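Local structure of probable n-acetylneuraminic acid outer membrane channel protein NANC (Escherichia coli, 2WJR) at residues N59-L64 with T69-M74; S92-A95 with L99-G102; Y150-Q153 with R157-N160; L172-H175 with T181-I184; L189-V194 with R198-E203. The protein forms a monomeric, weakly anion-selective beta-barrel channel in the bacterial outer membrane through which the sialic acid N-acetylneuraminic acid enters the cell. The protein carries 1 engineered substitution. All blocks are in the same frame, centred on the assembly; numbering follows the deposited sequence.

Interaction 1 (N59-L64 with T69-M74); sequences NYAIKL and TVRPGM
The periplasmic end of the beta hairpin made by strands 53-63 and 68-79 is joined on one face by a diagonal polar pair, Asn59 and Arg71. The arginine chain leaves with CG beside its own backbone N (chi1 -70°) and then runs extended to NE, which carries the chain across the asparagine amide at a slant and delivers NH2 to Asn59 OD1 at 2.8 Å. That oxygen lies in the guanidinium plane, although the amide and guanidinium planes are turned 68° apart. Over one face of the same guanidinium sits Ala61, its CB 3.6 Å from Arg71 CZ. Asn59 ND2 bonds to Tyr88 OH on strand 82-94, so the amide is held at both ends. In the antiparallel barrel of this KdgM-family porin, the hairpin is one of the membrane-crossing pairs, and its backbone ladder is interrupted where proline enters. Tyr60 N donates to Pro72 O at 3.0 Å, but Pro72 has no N-H to return, and its CD lies 3.3 Å from Tyr60 O instead. A reciprocal pair follows, with Ile62 N to Val70 O at 2.8 Å and Val70 N to Ile62 O at 3.0 Å. On the face opposite Asn59, the Ile62 and Pro72 side chains cross at about a right angle, Ile62 CD1 to Pro72 CD 3.8 Å, while Leu64 CD1 rests on Val70 CG2 at 3.7 Å.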
# COMPACT_ATOMS: atom_id res chain seq x y z
N ASN A 59 13.59 -1.18 -3.99
CA ASN A 59 13.55 -1.25 -5.43
C ASN A 59 14.74 -0.48 -6.00
O ASN A 59 15.43 0.23 -5.26
CB ASN A 59 12.20 -0.80 -6.02
CG ASN A 59 11.90 0.67 -5.84
OD1 ASN A 59 12.68 1.54 -6.22
ND2 ASN A 59 10.71 0.96 -5.34
N TYR A 60 14.96 -0.65 -7.29
CA TYR A 60 16.04 0.04 -7.99
C TYR A 60 15.45 0.76 -9.20
O TYR A 60 14.79 0.15 -10.03
CB TYR A 60 17.10 -0.97 -8.42
CG TYR A 60 18.19 -0.32 -9.22
CD1 TYR A 60 19.20 0.39 -8.58
CD2 TYR A 60 18.16 -0.35 -10.62
CE1 TYR A 60 20.18 1.03 -9.31
CE2 TYR A 60 19.13 0.31 -11.36
CZ TYR A 60 20.15 0.99 -10.70
OH TYR A 60 21.14 1.63 -11.43
N ALA A 61 15.70 2.07 -9.30
CA ALA A 61 15.14 2.89 -10.36
C ALA A 61 16.03 2.86 -11.60
O ALA A 61 17.15 3.39 -11.57
CB ALA A 61 14.94 4.32 -9.87
N ILE A 62 15.54 2.21 -12.65
CA ILE A 62 16.17 2.18 -13.97
C ILE A 62 15.62 3.35 -14.81
O ILE A 62 14.44 3.39 -15.14
CB ILE A 62 15.91 0.87 -14.72
CG1 ILE A 62 16.31 -0.33 -13.87
CG2 ILE A 62 16.63 0.84 -16.11
CD1 ILE A 62 15.77 -1.66 -14.41
N LYS A 63 16.48 4.33 -15.13
CA LYS A 63 16.03 5.48 -15.91
C LYS A 63 15.98 5.09 -17.37
O LYS A 63 17.01 4.80 -17.98
CB LYS A 63 16.97 6.69 -15.75
CG LYS A 63 16.90 7.40 -14.40
CD LYS A 63 17.93 8.56 -14.32
N LEU A 64 14.78 5.07 -17.95
CA LEU A 64 14.68 4.78 -19.37
C LEU A 64 14.95 6.05 -20.17
O LEU A 64 15.62 6.00 -21.18
CB LEU A 64 13.34 4.16 -19.74
CG LEU A 64 13.02 2.82 -19.06
CD1 LEU A 64 11.84 2.19 -19.78
CD2 LEU A 64 14.20 1.88 -19.05
N THR A 69 10.68 5.52 -15.82
CA THR A 69 11.49 4.72 -14.89
C THR A 69 10.84 3.33 -14.69
O THR A 69 9.62 3.23 -14.56
CB THR A 69 11.59 5.41 -13.51
OG1 THR A 69 12.13 6.73 -13.67
CG2 THR A 69 12.53 4.63 -12.52
N VAL A 70 11.66 2.29 -14.67
CA VAL A 70 11.21 0.93 -14.35
C VAL A 70 11.89 0.57 -13.03
O VAL A 70 13.14 0.71 -12.90
CB VAL A 70 11.61 -0.10 -15.44
CG1 VAL A 70 11.19 -1.56 -15.06
CG2 VAL A 70 10.97 0.26 -16.77
N ARG A 71 11.09 0.11 -12.07
CA ARG A 71 11.58 -0.27 -10.74
C ARG A 71 11.29 -1.74 -10.40
O ARG A 71 10.20 -2.06 -9.88
CB ARG A 71 10.96 0.61 -9.66
CG ARG A 71 11.44 2.04 -9.66
CD ARG A 71 10.61 2.88 -8.70
NE ARG A 71 10.97 4.30 -8.74
CZ ARG A 71 11.90 4.89 -8.00
NH1 ARG A 71 12.08 6.20 -8.14
NH2 ARG A 71 12.64 4.21 -7.12
N PRO A 72 12.26 -2.63 -10.65
CA PRO A 72 12.20 -3.96 -10.05
C PRO A 72 12.39 -3.81 -8.56
O PRO A 72 13.17 -2.97 -8.11
CB PRO A 72 13.36 -4.69 -10.71
CG PRO A 72 14.29 -3.63 -11.12
CD PRO A 72 13.44 -2.49 -11.52
N GLY A 73 11.62 -4.56 -7.79
CA GLY A 73 11.62 -4.38 -6.36
C GLY A 73 11.05 -5.57 -5.63
O GLY A 73 10.64 -6.56 -6.25
N MET A 74 11.09 -5.47 -4.32
CA MET A 74 10.40 -6.42 -3.47
C MET A 74 9.91 -5.79 -2.19
O MET A 74 10.60 -4.98 -1.57
CB MET A 74 11.29 -7.60 -3.11
CG MET A 74 10.49 -8.69 -2.34
SD MET A 74 11.35 -10.23 -2.33
CE MET A 74 12.75 -9.80 -1.30

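Interaction 2 (S92-A95 with L99-G102); sequences SWDA and LNFG
Asn100 holds CG opposite its backbone N (chi1 174°), Asp94 swings its carboxylate to the side of its own N (chi1 -68°), and these two turns bring amide and carboxylate together across the periplasmic end of the beta hairpin of strands 82-94 and 99-110. Asn100 ND2 spends its two N-H groups on this face: one reaches Asp94 OD1 at 2.7 Å, approaching from above the carboxylate plane, and the other runs almost straight to Ser92 OG at 3.2 Å. Both acceptors lie close to the amide plane, which fixes its rotation. Between these polar residues the backbones exchange bonds at the Trp93-Phe101 pair, Trp93 N to Phe101 O at 2.8 Å and Phe101 N to Trp93 O at 2.9 Å. Their rings point the same way on the other face, side by side with planes 32° apart, and Trp93 CE3 touches Phe101 CD2 at 3.7 Å. Trp68 stacks on Trp93, and a bound n-octane lies about 4 Å from the Phe101 side chain (nearest atoms), consistent with a lipid-facing aromatic patch near the membrane boundary. Ala95 CB meets the edge of the Phe101 ring. On the polar face a water donates to Asn100 OD1 at 2.6 Å and is also hydrogen-bonded to Ser92 OG at 3.3 Å.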
# COMPACT_ATOMS: atom_id res chain seq x y z
N SER A 92 6.86 3.77 -14.10
CA SER A 92 6.52 5.11 -13.74
C SER A 92 6.74 6.06 -14.92
O SER A 92 7.75 5.96 -15.61
CB SER A 92 7.41 5.50 -12.57
OG SER A 92 7.18 6.82 -12.19
N TRP A 93 5.78 6.95 -15.15
CA TRP A 93 5.88 7.94 -16.21
C TRP A 93 5.57 9.34 -15.69
O TRP A 93 4.45 9.61 -15.30
CB TRP A 93 4.94 7.56 -17.33
CG TRP A 93 4.92 8.51 -18.47
CD1 TRP A 93 5.99 9.20 -19.00
CD2 TRP A 93 3.79 8.85 -19.28
NE1 TRP A 93 5.58 9.95 -20.08
CE2 TRP A 93 4.24 9.76 -20.26
CE3 TRP A 93 2.44 8.48 -19.25
CZ2 TRP A 93 3.38 10.31 -21.21
CZ3 TRP A 93 1.60 9.03 -20.20
CH2 TRP A 93 2.07 9.92 -21.17
N ASP A 94 6.56 10.24 -15.68
CA ASP A 94 6.29 11.65 -15.43
C ASP A 94 5.80 12.29 -16.71
O ASP A 94 6.60 12.84 -17.49
CB ASP A 94 7.54 12.39 -14.93
CG ASP A 94 7.96 11.95 -13.54
OD1 ASP A 94 7.09 11.76 -12.66
OD2 ASP A 94 9.17 11.79 -13.33
N ALA A 95 4.50 12.23 -16.94
CA ALA A 95 3.88 12.79 -18.14
C ALA A 95 4.21 14.29 -18.26
O ALA A 95 4.54 14.79 -19.34
CB ALA A 95 2.35 12.59 -18.11
N LEU A 99 2.34 15.86 -13.31
CA LEU A 99 1.48 14.68 -13.48
C LEU A 99 2.31 13.42 -13.68
O LEU A 99 3.06 13.29 -14.66
CB LEU A 99 0.52 14.88 -14.67
CG LEU A 99 -0.55 13.83 -14.97
CD1 LEU A 99 -1.49 13.66 -13.79
CD2 LEU A 99 -1.33 14.25 -16.23
N ASN A 100 2.16 12.49 -12.74
CA ASN A 100 2.87 11.22 -12.77
C ASN A 100 1.89 10.04 -12.77
O ASN A 100 0.92 10.05 -12.04
CB ASN A 100 3.80 11.09 -11.56
CG ASN A 100 4.48 9.70 -11.48
OD1 ASN A 100 3.92 8.75 -10.91
ND2 ASN A 100 5.68 9.60 -12.01
N PHE A 101 2.18 9.05 -13.59
CA PHE A 101 1.39 7.83 -13.67
C PHE A 101 2.27 6.67 -13.32
O PHE A 101 3.49 6.68 -13.57
CB PHE A 101 0.85 7.62 -15.06
CG PHE A 101 -0.08 8.69 -15.52
CD1 PHE A 101 -1.36 8.76 -15.05
CD2 PHE A 101 0.34 9.62 -16.46
CE1 PHE A 101 -2.21 9.74 -15.48
CE2 PHE A 101 -0.52 10.60 -16.88
CZ PHE A 101 -1.78 10.67 -16.40
N GLY A 102 1.67 5.64 -12.72
CA GLY A 102 2.42 4.51 -12.26
C GLY A 102 1.58 3.26 -12.33
O GLY A 102 0.37 3.33 -12.17
O HOH W 1 4.68 6.33 -10.17

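Interaction 3 (Y150-Q153 with R157-N160); sequences YSKQ and RYAN
Tyr158 lies with its ring between Lys152 and Tyr150, where the extracellular loop after strand 141-152 folds back over the end of that strand of the porin barrel. The lysine supplies the cation-pi and CH-pi part. Its chain bends at chi2 (-66°) and then passes over one ring face, coming from the direction opposite to the tyrosine, so that CE stands 3.5 Å from the Tyr158 ring centroid and almost above it. The ammonium nitrogen is set further toward the rim, with NZ 3.9 Å from the same centroid. Aromatic packing occupies the opposite face. Tyr150 leans against it obliquely, planes 42° apart and ring centroids separated by 4.9 Å, with Tyr150 CD1 3.3 Å from Tyr158 CZ. The polar ends are tied largely to other parts of the chain: Tyr150 OH bonds to Glu167 and Gln192, and Lys152 NZ forms a salt bridge with Asp124. The ammonium group thus meets a carboxylate, a ring face and a water, surroundings that would probably favour its charged form. That water bridges the two segments, accepting from Lys152 NZ at 2.7 Å and donating to Arg157 O at 2.9 Å. Within the loop, Arg157 NH2 reaches Tyr158 O at 3.0 Å, tilted from the carbonyl plane.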
# COMPACT_ATOMS: atom_id res chain seq x y z
N TYR A 150 -6.40 -7.13 -6.23
CA TYR A 150 -5.66 -8.35 -5.95
C TYR A 150 -6.58 -9.56 -5.96
O TYR A 150 -7.76 -9.45 -5.65
CB TYR A 150 -4.86 -8.29 -4.66
CG TYR A 150 -5.47 -7.54 -3.51
CD1 TYR A 150 -6.60 -8.03 -2.87
CD2 TYR A 150 -4.89 -6.39 -3.03
CE1 TYR A 150 -7.14 -7.38 -1.78
CE2 TYR A 150 -5.42 -5.73 -1.94
CZ TYR A 150 -6.56 -6.23 -1.31
OH TYR A 150 -7.12 -5.56 -0.23
N SER A 151 -6.00 -10.68 -6.34
CA SER A 151 -6.73 -11.94 -6.47
C SER A 151 -5.91 -13.09 -5.93
O SER A 151 -4.69 -13.05 -5.92
CB SER A 151 -7.06 -12.21 -7.94
OG SER A 151 -5.87 -12.39 -8.68
N LYS A 152 -6.61 -14.12 -5.47
CA LYS A 152 -5.99 -15.29 -4.90
C LYS A 152 -5.52 -16.25 -5.94
O LYS A 152 -6.24 -16.54 -6.91
CB LYS A 152 -6.99 -16.03 -3.98
CG LYS A 152 -7.60 -15.18 -2.91
CD LYS A 152 -6.57 -14.73 -1.91
CE LYS A 152 -7.15 -14.32 -0.58
NZ LYS A 152 -6.09 -14.01 0.38
N GLN A 153 -4.32 -16.79 -5.75
CA GLN A 153 -3.83 -17.82 -6.64
C GLN A 153 -4.48 -19.18 -6.28
O GLN A 153 -4.79 -19.99 -7.16
CB GLN A 153 -2.32 -17.91 -6.55
CG GLN A 153 -1.68 -19.01 -7.35
CD GLN A 153 -0.17 -18.90 -7.37
OE1 GLN A 153 0.48 -18.79 -6.31
NE2 GLN A 153 0.41 -18.91 -8.56
N ARG A 157 -10.06 -16.97 0.24
CA ARG A 157 -10.93 -15.86 -0.06
C ARG A 157 -10.60 -14.65 0.79
O ARG A 157 -10.02 -14.78 1.86
CB ARG A 157 -12.40 -16.25 0.12
CG ARG A 157 -12.80 -16.49 1.56
CD ARG A 157 -14.30 -16.83 1.66
NE ARG A 157 -14.77 -16.98 3.03
CZ ARG A 157 -15.03 -15.98 3.88
NH1 ARG A 157 -15.49 -16.26 5.10
NH2 ARG A 157 -14.86 -14.71 3.53
N TYR A 158 -10.99 -13.48 0.30
CA TYR A 158 -10.98 -12.26 1.08
C TYR A 158 -12.26 -12.19 1.91
O TYR A 158 -13.21 -12.97 1.72
CB TYR A 158 -10.84 -11.04 0.14
CG TYR A 158 -9.49 -11.04 -0.54
CD1 TYR A 158 -9.35 -11.42 -1.87
CD2 TYR A 158 -8.34 -10.73 0.18
CE1 TYR A 158 -8.11 -11.46 -2.49
CE2 TYR A 158 -7.08 -10.77 -0.44
CZ TYR A 158 -6.97 -11.14 -1.77
OH TYR A 158 -5.74 -11.17 -2.43
N ALA A 159 -12.26 -11.25 2.83
CA ALA A 159 -13.35 -11.07 3.78
C ALA A 159 -14.63 -10.57 3.09
O ALA A 159 -15.67 -10.42 3.73
CB ALA A 159 -12.90 -10.12 4.88
N ASN A 160 -14.54 -10.31 1.78
CA ASN A 160 -15.71 -9.93 0.99
C ASN A 160 -16.34 -11.16 0.32
O ASN A 160 -17.18 -11.02 -0.55
CB ASN A 160 -15.33 -8.89 -0.07
CG ASN A 160 -14.36 -9.44 -1.10
OD1 ASN A 160 -13.81 -10.54 -0.95
ND2 ASN A 160 -14.13 -8.67 -2.16
O HOH W 2 -7.41 -13.78 2.77

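Interaction 4 (L172-H175 with T181-I184); sequences LQYH and TPYI
Thr181 packs its methyl against Gln173, CG2 to CB 3.6 Å, at the periplasmic end of the hairpin of strands 164-174 and 180-188. CG2 lies opposite the threonine N, which leaves OG1 (chi1 -56°) at the edge of the His175 imidazole and in its plane. The two groups run side by side and share a water, 3.0 Å from His175 ND1, while His175 NE2 bonds to Thr142 on strand 141-152. Pro182 comes next. Its carbonyl O accepts Tyr174 N at 2.8 Å in a nearly straight bond, yet its ring nitrogen cannot donate in return, and Pro182 CD sits 3.1 Å from Tyr174 O. Tyr183 faces Gln173 in a non-hydrogen-bonded pair. Only its CB stays near the glutamine chain, because CG stands between the backbone N and the carbonyl carbon (chi1 63°) and the ring leads away to Asp3, which bonds to its hydroxyl. At Ile184 the full two-bond pattern returns: Ile184 N meets Leu172 O at 3.0 Å and Leu172 N meets Ile184 O at 2.9 Å, with Ile184 CG1 4.0 Å from Leu172 CB. The chemistry is divided between the faces, Gln173 and Tyr183 on one and Leu172 and Ile184 on the other, consistent with a barrel wall that is polar within and apolar toward lipid.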
# COMPACT_ATOMS: atom_id res chain seq x y z
N LEU A 172 -4.92 13.79 -0.22
CA LEU A 172 -4.71 15.22 -0.47
C LEU A 172 -3.57 15.65 0.42
O LEU A 172 -3.68 15.60 1.65
CB LEU A 172 -5.96 16.05 -0.16
CG LEU A 172 -5.85 17.56 -0.44
CD1 LEU A 172 -5.64 17.84 -1.92
CD2 LEU A 172 -7.10 18.31 0.06
N GLN A 173 -2.48 16.06 -0.20
CA GLN A 173 -1.30 16.53 0.50
C GLN A 173 -1.28 18.05 0.45
O GLN A 173 -1.57 18.65 -0.59
CB GLN A 173 -0.01 16.02 -0.17
CG GLN A 173 0.22 14.52 -0.18
CD GLN A 173 1.35 14.12 -1.12
OE1 GLN A 173 2.00 14.98 -1.73
NE2 GLN A 173 1.58 12.83 -1.26
N TYR A 174 -0.95 18.65 1.58
CA TYR A 174 -0.82 20.09 1.70
C TYR A 174 0.66 20.39 1.93
O TYR A 174 1.22 19.96 2.90
CB TYR A 174 -1.67 20.59 2.88
CG TYR A 174 -1.41 22.03 3.24
CD1 TYR A 174 -1.43 23.03 2.27
CD2 TYR A 174 -1.14 22.40 4.55
CE1 TYR A 174 -1.20 24.37 2.61
CE2 TYR A 174 -0.91 23.73 4.90
CZ TYR A 174 -0.94 24.70 3.92
OH TYR A 174 -0.70 26.02 4.25
N HIS A 175 1.29 21.10 0.99
CA HIS A 175 2.72 21.43 1.12
C HIS A 175 2.88 22.68 1.98
O HIS A 175 3.12 23.78 1.48
CB HIS A 175 3.36 21.60 -0.26
CG HIS A 175 3.18 20.40 -1.15
ND1 HIS A 175 3.68 19.16 -0.82
CD2 HIS A 175 2.53 20.25 -2.32
CE1 HIS A 175 3.37 18.30 -1.77
NE2 HIS A 175 2.66 18.93 -2.69
N THR A 181 4.71 18.04 5.07
CA THR A 181 3.56 17.85 4.21
C THR A 181 2.46 17.10 4.94
O THR A 181 2.42 15.88 4.90
CB THR A 181 3.95 17.10 2.91
OG1 THR A 181 5.01 17.80 2.25
CG2 THR A 181 2.76 16.99 1.96
N PRO A 182 1.57 17.83 5.65
CA PRO A 182 0.38 17.18 6.21
C PRO A 182 -0.51 16.65 5.09
O PRO A 182 -0.52 17.21 4.00
CB PRO A 182 -0.33 18.31 6.96
CG PRO A 182 0.72 19.38 7.14
CD PRO A 182 1.56 19.28 5.91
N TYR A 183 -1.23 15.57 5.36
CA TYR A 183 -2.19 15.06 4.38
C TYR A 183 -3.41 14.43 5.02
O TYR A 183 -3.38 14.01 6.18
CB TYR A 183 -1.53 14.05 3.44
CG TYR A 183 -1.00 12.80 4.08
CD1 TYR A 183 0.31 12.74 4.56
CD2 TYR A 183 -1.79 11.65 4.19
CE1 TYR A 183 0.81 11.57 5.14
CE2 TYR A 183 -1.30 10.49 4.75
CZ TYR A 183 -0.00 10.44 5.23
OH TYR A 183 0.50 9.30 5.79
N ILE A 184 -4.48 14.38 4.26
CA ILE A 184 -5.66 13.62 4.63
C ILE A 184 -5.92 12.60 3.54
O ILE A 184 -5.50 12.78 2.41
CB ILE A 184 -6.88 14.53 4.85
CG1 ILE A 184 -7.24 15.29 3.59
CG2 ILE A 184 -6.59 15.47 6.00
CD1 ILE A 184 -8.55 16.05 3.69
O HOH W 3 5.94 19.79 1.04

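Interaction 5 (L189-V194 with R198-E203); sequences LDRQGV and RDNLSE
Arg191 and Asn200 cross at the base of a small extracellular beta hairpin, guanidinium and amide planes 57° apart. The arginine chain bends at chi3 (65°), and NE then donates to Asn200 OD1 at 3.1 Å. The oxygen lies in the guanidinium plane, but the donor stands above the plane of the asparagine carbonyl. Ser202 N covers one face of the guanidinium, and Ser202 CB is 3.7 Å from Arg191 NH2. Glu203 is oriented quite differently: bent at chi2 (79°), it turns its carboxylate onto Gly193, Glu203 OE2 to Gly193 CA 3.5 Å, an approach made possible by the lack of a side chain there. Its CG meanwhile packs on Leu189 CB at 3.8 Å. The backbone pairing is irregular. Gly193 N bonds to Leu201 O at 2.9 Å and Leu201 N returns a weak bond to Gly193 O; this pair takes part in two bulges, a classic one in which Gln192 and Gly193 both face Leu201, and a G1 bulge in which Asn200 and Leu201 both face Gly193. Beyond them Leu189 N reaches Glu203 O at 2.8 Å, and Glu203 N meets Asp190 O at 3.1 Å. Glu203 has further partners in Ser12 and Arg9, and Asp199 in His161 and Arg157. Strand 198-212 forms one arm of this hairpin at its extracellular end and continues into the barrel, where it pairs with strands 2-9 and 180-188.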
# COMPACT_ATOMS: atom_id res chain seq x y z
N LEU A 189 -11.84 0.13 1.06
CA LEU A 189 -11.12 -1.14 1.01
C LEU A 189 -12.04 -2.34 0.71
O LEU A 189 -11.77 -3.47 1.14
CB LEU A 189 -10.36 -1.32 2.31
CG LEU A 189 -9.44 -0.15 2.65
CD1 LEU A 189 -8.74 -0.43 3.97
CD2 LEU A 189 -8.39 0.11 1.53
N ASP A 190 -13.09 -2.10 -0.07
CA ASP A 190 -14.03 -3.13 -0.51
C ASP A 190 -14.79 -3.61 0.76
O ASP A 190 -14.68 -3.01 1.82
CB ASP A 190 -13.24 -4.27 -1.19
CG ASP A 190 -14.06 -5.06 -2.20
OD1 ASP A 190 -15.16 -5.57 -1.83
OD2 ASP A 190 -13.58 -5.23 -3.34
N ARG A 191 -15.55 -4.68 0.64
CA ARG A 191 -16.26 -5.20 1.82
C ARG A 191 -15.35 -6.15 2.60
O ARG A 191 -15.63 -7.34 2.70
CB ARG A 191 -17.53 -5.91 1.37
CG ARG A 191 -18.52 -4.97 0.69
CD ARG A 191 -19.90 -5.66 0.55
NE ARG A 191 -20.45 -5.89 1.89
CZ ARG A 191 -21.03 -4.95 2.64
NH1 ARG A 191 -21.50 -5.25 3.86
NH2 ARG A 191 -21.19 -3.72 2.18
N GLN A 192 -14.27 -5.61 3.16
CA GLN A 192 -13.23 -6.42 3.80
C GLN A 192 -13.13 -6.16 5.30
O GLN A 192 -12.19 -6.62 5.96
CB GLN A 192 -11.87 -6.17 3.13
CG GLN A 192 -11.75 -6.84 1.78
CD GLN A 192 -10.33 -6.81 1.22
OE1 GLN A 192 -9.63 -7.81 1.23
NE2 GLN A 192 -9.91 -5.64 0.72
N GLY A 193 -14.11 -5.42 5.83
CA GLY A 193 -14.15 -5.17 7.26
C GLY A 193 -14.53 -6.47 7.96
O GLY A 193 -15.31 -7.28 7.43
N VAL A 194 -13.92 -6.67 9.13
CA VAL A 194 -14.20 -7.82 9.98
C VAL A 194 -14.37 -7.27 11.39
O VAL A 194 -13.49 -6.58 11.91
CB VAL A 194 -13.06 -8.87 9.97
CG1 VAL A 194 -13.43 -10.07 10.85
CG2 VAL A 194 -12.77 -9.33 8.54
N ARG A 198 -17.39 -11.48 12.33
CA ARG A 198 -18.34 -11.19 11.25
C ARG A 198 -17.62 -10.40 10.15
O ARG A 198 -17.11 -9.32 10.41
CB ARG A 198 -19.51 -10.38 11.80
CG ARG A 198 -20.66 -10.08 10.81
CD ARG A 198 -20.91 -8.59 10.76
NE ARG A 198 -22.22 -8.16 10.25
CZ ARG A 198 -22.60 -8.19 8.98
NH1 ARG A 198 -21.80 -8.70 8.03
NH2 ARG A 198 -23.79 -7.73 8.65
N ASP A 199 -17.60 -10.93 8.94
CA ASP A 199 -16.87 -10.26 7.84
C ASP A 199 -17.83 -9.66 6.83
O ASP A 199 -19.01 -9.48 7.12
CB ASP A 199 -15.84 -11.21 7.22
CG ASP A 199 -16.45 -12.43 6.57
OD1 ASP A 199 -15.65 -13.27 6.13
OD2 ASP A 199 -17.69 -12.57 6.49
N ASN A 200 -17.32 -9.30 5.64
CA ASN A 200 -18.17 -8.77 4.56
C ASN A 200 -18.79 -7.42 4.92
O ASN A 200 -19.91 -7.09 4.48
CB ASN A 200 -19.26 -9.80 4.19
CG ASN A 200 -19.66 -9.75 2.71
OD1 ASN A 200 -19.36 -8.80 1.99
ND2 ASN A 200 -20.36 -10.78 2.26
N LEU A 201 -18.07 -6.64 5.71
CA LEU A 201 -18.51 -5.32 6.07
C LEU A 201 -17.81 -4.28 5.18
O LEU A 201 -16.63 -4.42 4.88
CB LEU A 201 -18.15 -5.03 7.52
CG LEU A 201 -18.85 -5.91 8.54
CD1 LEU A 201 -18.12 -5.85 9.88
CD2 LEU A 201 -20.32 -5.45 8.64
N SER A 202 -18.55 -3.25 4.81
CA SER A 202 -18.01 -2.10 4.08
C SER A 202 -16.85 -1.48 4.88
O SER A 202 -17.01 -1.16 6.07
CB SER A 202 -19.11 -1.08 3.84
OG SER A 202 -18.73 -0.13 2.88
N GLU A 203 -15.70 -1.30 4.24
CA GLU A 203 -14.51 -0.84 4.94
C GLU A 203 -14.08 0.51 4.40
O GLU A 203 -13.22 0.59 3.49
CB GLU A 203 -13.39 -1.88 4.83
CG GLU A 203 -12.15 -1.61 5.70
CD GLU A 203 -12.35 -1.99 7.15
OE1 GLU A 203 -11.42 -2.56 7.75
OE2 GLU A 203 -13.43 -1.73 7.70

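Interactions 1, 2 and 4 join hairpins near the periplasmic end of the barrel, whereas interactions 3 and 5 lie at the extracellular mouth. Neighbouring strands link interactions 1 and 2, whose centres are 14 Å apart, through a probable hydrogen bond between Thr69 O and Ser92 N at 2.8 Å. At the mouth, the centres of interactions 3 and 5 are 12 Å apart, and the two are stitched together by a probable hydrogen bond between Tyr150 OH and Gln192 NE2 at 2.9 Å and by a salt bridge from Arg157 NH2 to Asp199 OD1 at 3.1 Å. Interaction 4 touches none of the others; the centre of interaction 2 is closest, at 19 Å. Separate n-octane molecules touch Gly102 of interaction 2 and Gln153 of the 150-153 segment.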